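Local coordinates for protein thiosulfate sulfurtransferase TUM1 (Saccharomyces cerevisiae, PDB 3UTN) that transfers sulfur from the desulfurase NFS1 to UBA4 on the route to 2-thiolated wobble uridine in tRNA, using a cysteine persulfide in its C-terminal rhodanese domain, at residues 129-134 and 140-145. Residues are numbered along the deposited sequence; the frame is centred on the assembly and turned at random.
Sequences RCAWTL and PKVYLL. With DMS (dimethyl sulfoxide), chain B.
In the first rhodanese domain, the second half of a beta-alpha-beta unit brings A131 and L134 of helix 127-136 down onto V142 and L144 of strand 141-145, the two segments running antiparallel at 172° with their axes 7.9 Å apart. No hydrogen bond crosses between them; the join is mostly methyl and methylene groups, with one V142 methyl also lying against a carbonyl oxygen. V142 is the wedge. Its CG1, anti to the backbone N (chi1 -175°), slides under the helix backbone to lie 3.4 Å from A131 O, while its other methyl, CG2, meets L134 CB at 3.7 Å. The L134 and V142 side chains cross at about a right angle, and L134 CD1 also reaches V142 CG1. Two residues further along the strand, L144 meets the methyl of A131, whose CB sits 3.8 Å from L144 CD1 and close to L144 CB; the small A131 side chain probably helps the backbones come close, its CA being 5.6 Å from L144 CA.

Y143 points away from the helix, and a dimethyl sulfoxide, probably from the crystallisation liquor, rests there: its C2 methyl lies 3.3 Å above one ring face, offset toward the rim, and its O accepts a nearly straight hydrogen bond from V142 N (2.7 Å, 168°). A serine in place of Y143 would probably leave that methyl without its aromatic platform and take away the packing on I115 and I30 of the flanking strands. L134 also packs on L116 and V118 of strand 115-119; between the two segments themselves, the contact rests on shape and apolar burial.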
loop_
_atom_site.group_PDB
_atom_site.type_symbol
_atom_site.label_atom_id
_atom_site.label_comp_id
_atom_site.label_asym_id
_atom_site.label_seq_id
_atom_site.Cartn_x
_atom_site.Cartn_y
_atom_site.Cartn_z
ATOM N N ARG A 129 -1.483 0.400 -0.924
ATOM C CA ARG A 129 -2.160 0.441 0.355
ATOM C C ARG A 129 -3.647 0.251 0.147
ATOM O O ARG A 129 -4.288 -0.532 0.838
ATOM C CB ARG A 129 -1.923 1.787 1.027
ATOM C CG ARG A 129 -2.786 2.002 2.248
ATOM C CD ARG A 129 -2.206 1.224 3.405
ATOM N NE ARG A 129 -3.100 1.216 4.544
ATOM C CZ ARG A 129 -2.731 0.862 5.764
ATOM N NH1 ARG A 129 -1.479 0.508 5.996
ATOM N NH2 ARG A 129 -3.610 0.874 6.752
ATOM N N CYS A 130 -4.184 0.988 -0.814
ATOM C CA CYS A 130 -5.590 0.927 -1.111
ATOM C C CYS A 130 -6.003 -0.424 -1.678
ATOM O O CYS A 130 -6.956 -1.029 -1.200
ATOM C CB CYS A 130 -5.960 2.018 -2.088
ATOM S SG CYS A 130 -7.630 1.782 -2.684
ATOM N N ALA A 131 -5.294 -0.888 -2.703
ATOM C CA ALA A 131 -5.592 -2.186 -3.303
ATOM C C ALA A 131 -5.548 -3.233 -2.210
ATOM O O ALA A 131 -6.426 -4.085 -2.089
ATOM C CB ALA A 131 -4.586 -2.516 -4.390
ATOM N N TRP A 132 -4.521 -3.129 -1.389
ATOM C CA TRP A 132 -4.329 -4.046 -0.307
ATOM C C TRP A 132 -5.445 -3.950 0.688
ATOM O O TRP A 132 -5.972 -4.963 1.104
ATOM C CB TRP A 132 -2.999 -3.756 0.313
ATOM C CG TRP A 132 -2.739 -4.470 1.581
ATOM C CD1 TRP A 132 -2.358 -5.793 1.754
ATOM C CD2 TRP A 132 -2.790 -3.903 2.911
ATOM N NE1 TRP A 132 -2.184 -6.072 3.076
ATOM C CE2 TRP A 132 -2.426 -4.980 3.826
ATOM C CE3 TRP A 132 -3.103 -2.657 3.421
ATOM C CZ2 TRP A 132 -2.382 -4.793 5.187
ATOM C CZ3 TRP A 132 -3.047 -2.479 4.801
ATOM C CH2 TRP A 132 -2.704 -3.525 5.658
ATOM N N THR A 133 -5.828 -2.731 1.047
ATOM C CA THR A 133 -6.952 -2.513 1.956
ATOM C C THR A 133 -8.223 -3.156 1.418
ATOM O O THR A 133 -8.914 -3.879 2.133
ATOM C CB THR A 133 -7.188 -1.018 2.189
ATOM O OG1 THR A 133 -6.006 -0.456 2.753
ATOM C CG2 THR A 133 -8.368 -0.791 3.138
ATOM N N LEU A 134 -8.521 -2.885 0.155
ATOM C CA LEU A 134 -9.650 -3.504 -0.515
ATOM C C LEU A 134 -9.553 -5.011 -0.435
ATOM O O LEU A 134 -10.501 -5.677 -0.043
ATOM C CB LEU A 134 -9.701 -3.065 -1.972
ATOM C CG LEU A 134 -9.959 -1.574 -2.148
ATOM C CD1 LEU A 134 -9.746 -1.209 -3.600
ATOM C CD2 LEU A 134 -11.364 -1.216 -1.690
ATOM N N PRO A 140 -13.514 -9.105 -3.498
ATOM C CA PRO A 140 -13.195 -10.273 -4.303
ATOM C C PRO A 140 -12.197 -9.956 -5.403
ATOM O O PRO A 140 -11.217 -10.672 -5.570
ATOM C CB PRO A 140 -14.548 -10.663 -4.901
ATOM C CG PRO A 140 -15.539 -10.193 -3.899
ATOM C CD PRO A 140 -14.968 -8.886 -3.414
ATOM N N LYS A 141 -12.445 -8.880 -6.137
ATOM C CA LYS A 141 -11.645 -8.598 -7.309
ATOM C C LYS A 141 -11.036 -7.232 -7.189
ATOM O O LYS A 141 -11.711 -6.207 -7.290
ATOM C CB LYS A 141 -12.475 -8.752 -8.579
ATOM C CG LYS A 141 -12.984 -10.178 -8.779
ATOM C CD LYS A 141 -14.047 -10.260 -9.863
ATOM C CE LYS A 141 -15.326 -9.536 -9.473
ATOM N NZ LYS A 141 -15.987 -10.068 -8.246
ATOM N N VAL A 142 -9.738 -7.233 -6.941
ATOM C CA VAL A 142 -9.029 -6.010 -6.738
ATOM C C VAL A 142 -7.773 -6.085 -7.558
ATOM O O VAL A 142 -7.012 -7.052 -7.502
ATOM C CB VAL A 142 -8.661 -5.769 -5.267
ATOM C CG1 VAL A 142 -8.016 -4.398 -5.113
ATOM C CG2 VAL A 142 -9.892 -5.868 -4.382
ATOM N N TYR A 143 -7.577 -5.043 -8.334
ATOM C CA TYR A 143 -6.370 -4.915 -9.075
ATOM C C TYR A 143 -5.707 -3.660 -8.645
ATOM O O TYR A 143 -6.354 -2.701 -8.228
ATOM C CB TYR A 143 -6.666 -4.875 -10.555
ATOM C CG TYR A 143 -7.164 -6.191 -11.066
ATOM C CD1 TYR A 143 -6.278 -7.164 -11.506
ATOM C CD2 TYR A 143 -8.524 -6.470 -11.092
ATOM C CE1 TYR A 143 -6.730 -8.380 -11.979
ATOM C CE2 TYR A 143 -8.987 -7.682 -11.565
ATOM C CZ TYR A 143 -8.085 -8.630 -12.007
ATOM O OH TYR A 143 -8.548 -9.837 -12.466
ATOM N N LEU A 144 -4.396 -3.693 -8.717
ATOM C CA LEU A 144 -3.632 -2.519 -8.511
ATOM C C LEU A 144 -3.149 -2.196 -9.884
ATOM O O LEU A 144 -2.381 -2.955 -10.470
ATOM C CB LEU A 144 -2.461 -2.810 -7.597
ATOM C CG LEU A 144 -1.560 -1.611 -7.382
ATOM C CD1 LEU A 144 -2.384 -0.496 -6.770
ATOM C CD2 LEU A 144 -0.404 -2.009 -6.492
ATOM N N LEU A 145 -3.634 -1.087 -10.419
ATOM C CA LEU A 145 -3.169 -0.668 -11.708
ATOM C C LEU A 145 -1.704 -0.386 -11.554
ATOM O O LEU A 145 -1.285 0.316 -10.633
ATOM C CB LEU A 145 -3.897 0.569 -12.203
ATOM C CG LEU A 145 -3.415 1.019 -13.584
ATOM C CD1 LEU A 145 -3.854 0.043 -14.661
ATOM C CD2 LEU A 145 -3.950 2.400 -13.860
HETATM S S DMS B . -7.475 -10.149 -7.321
HETATM O O DMS B . -8.635 -9.662 -6.549
HETATM C C1 DMS B . -7.506 -11.860 -7.320
HETATM C C2 DMS B . -7.797 -9.903 -8.969
#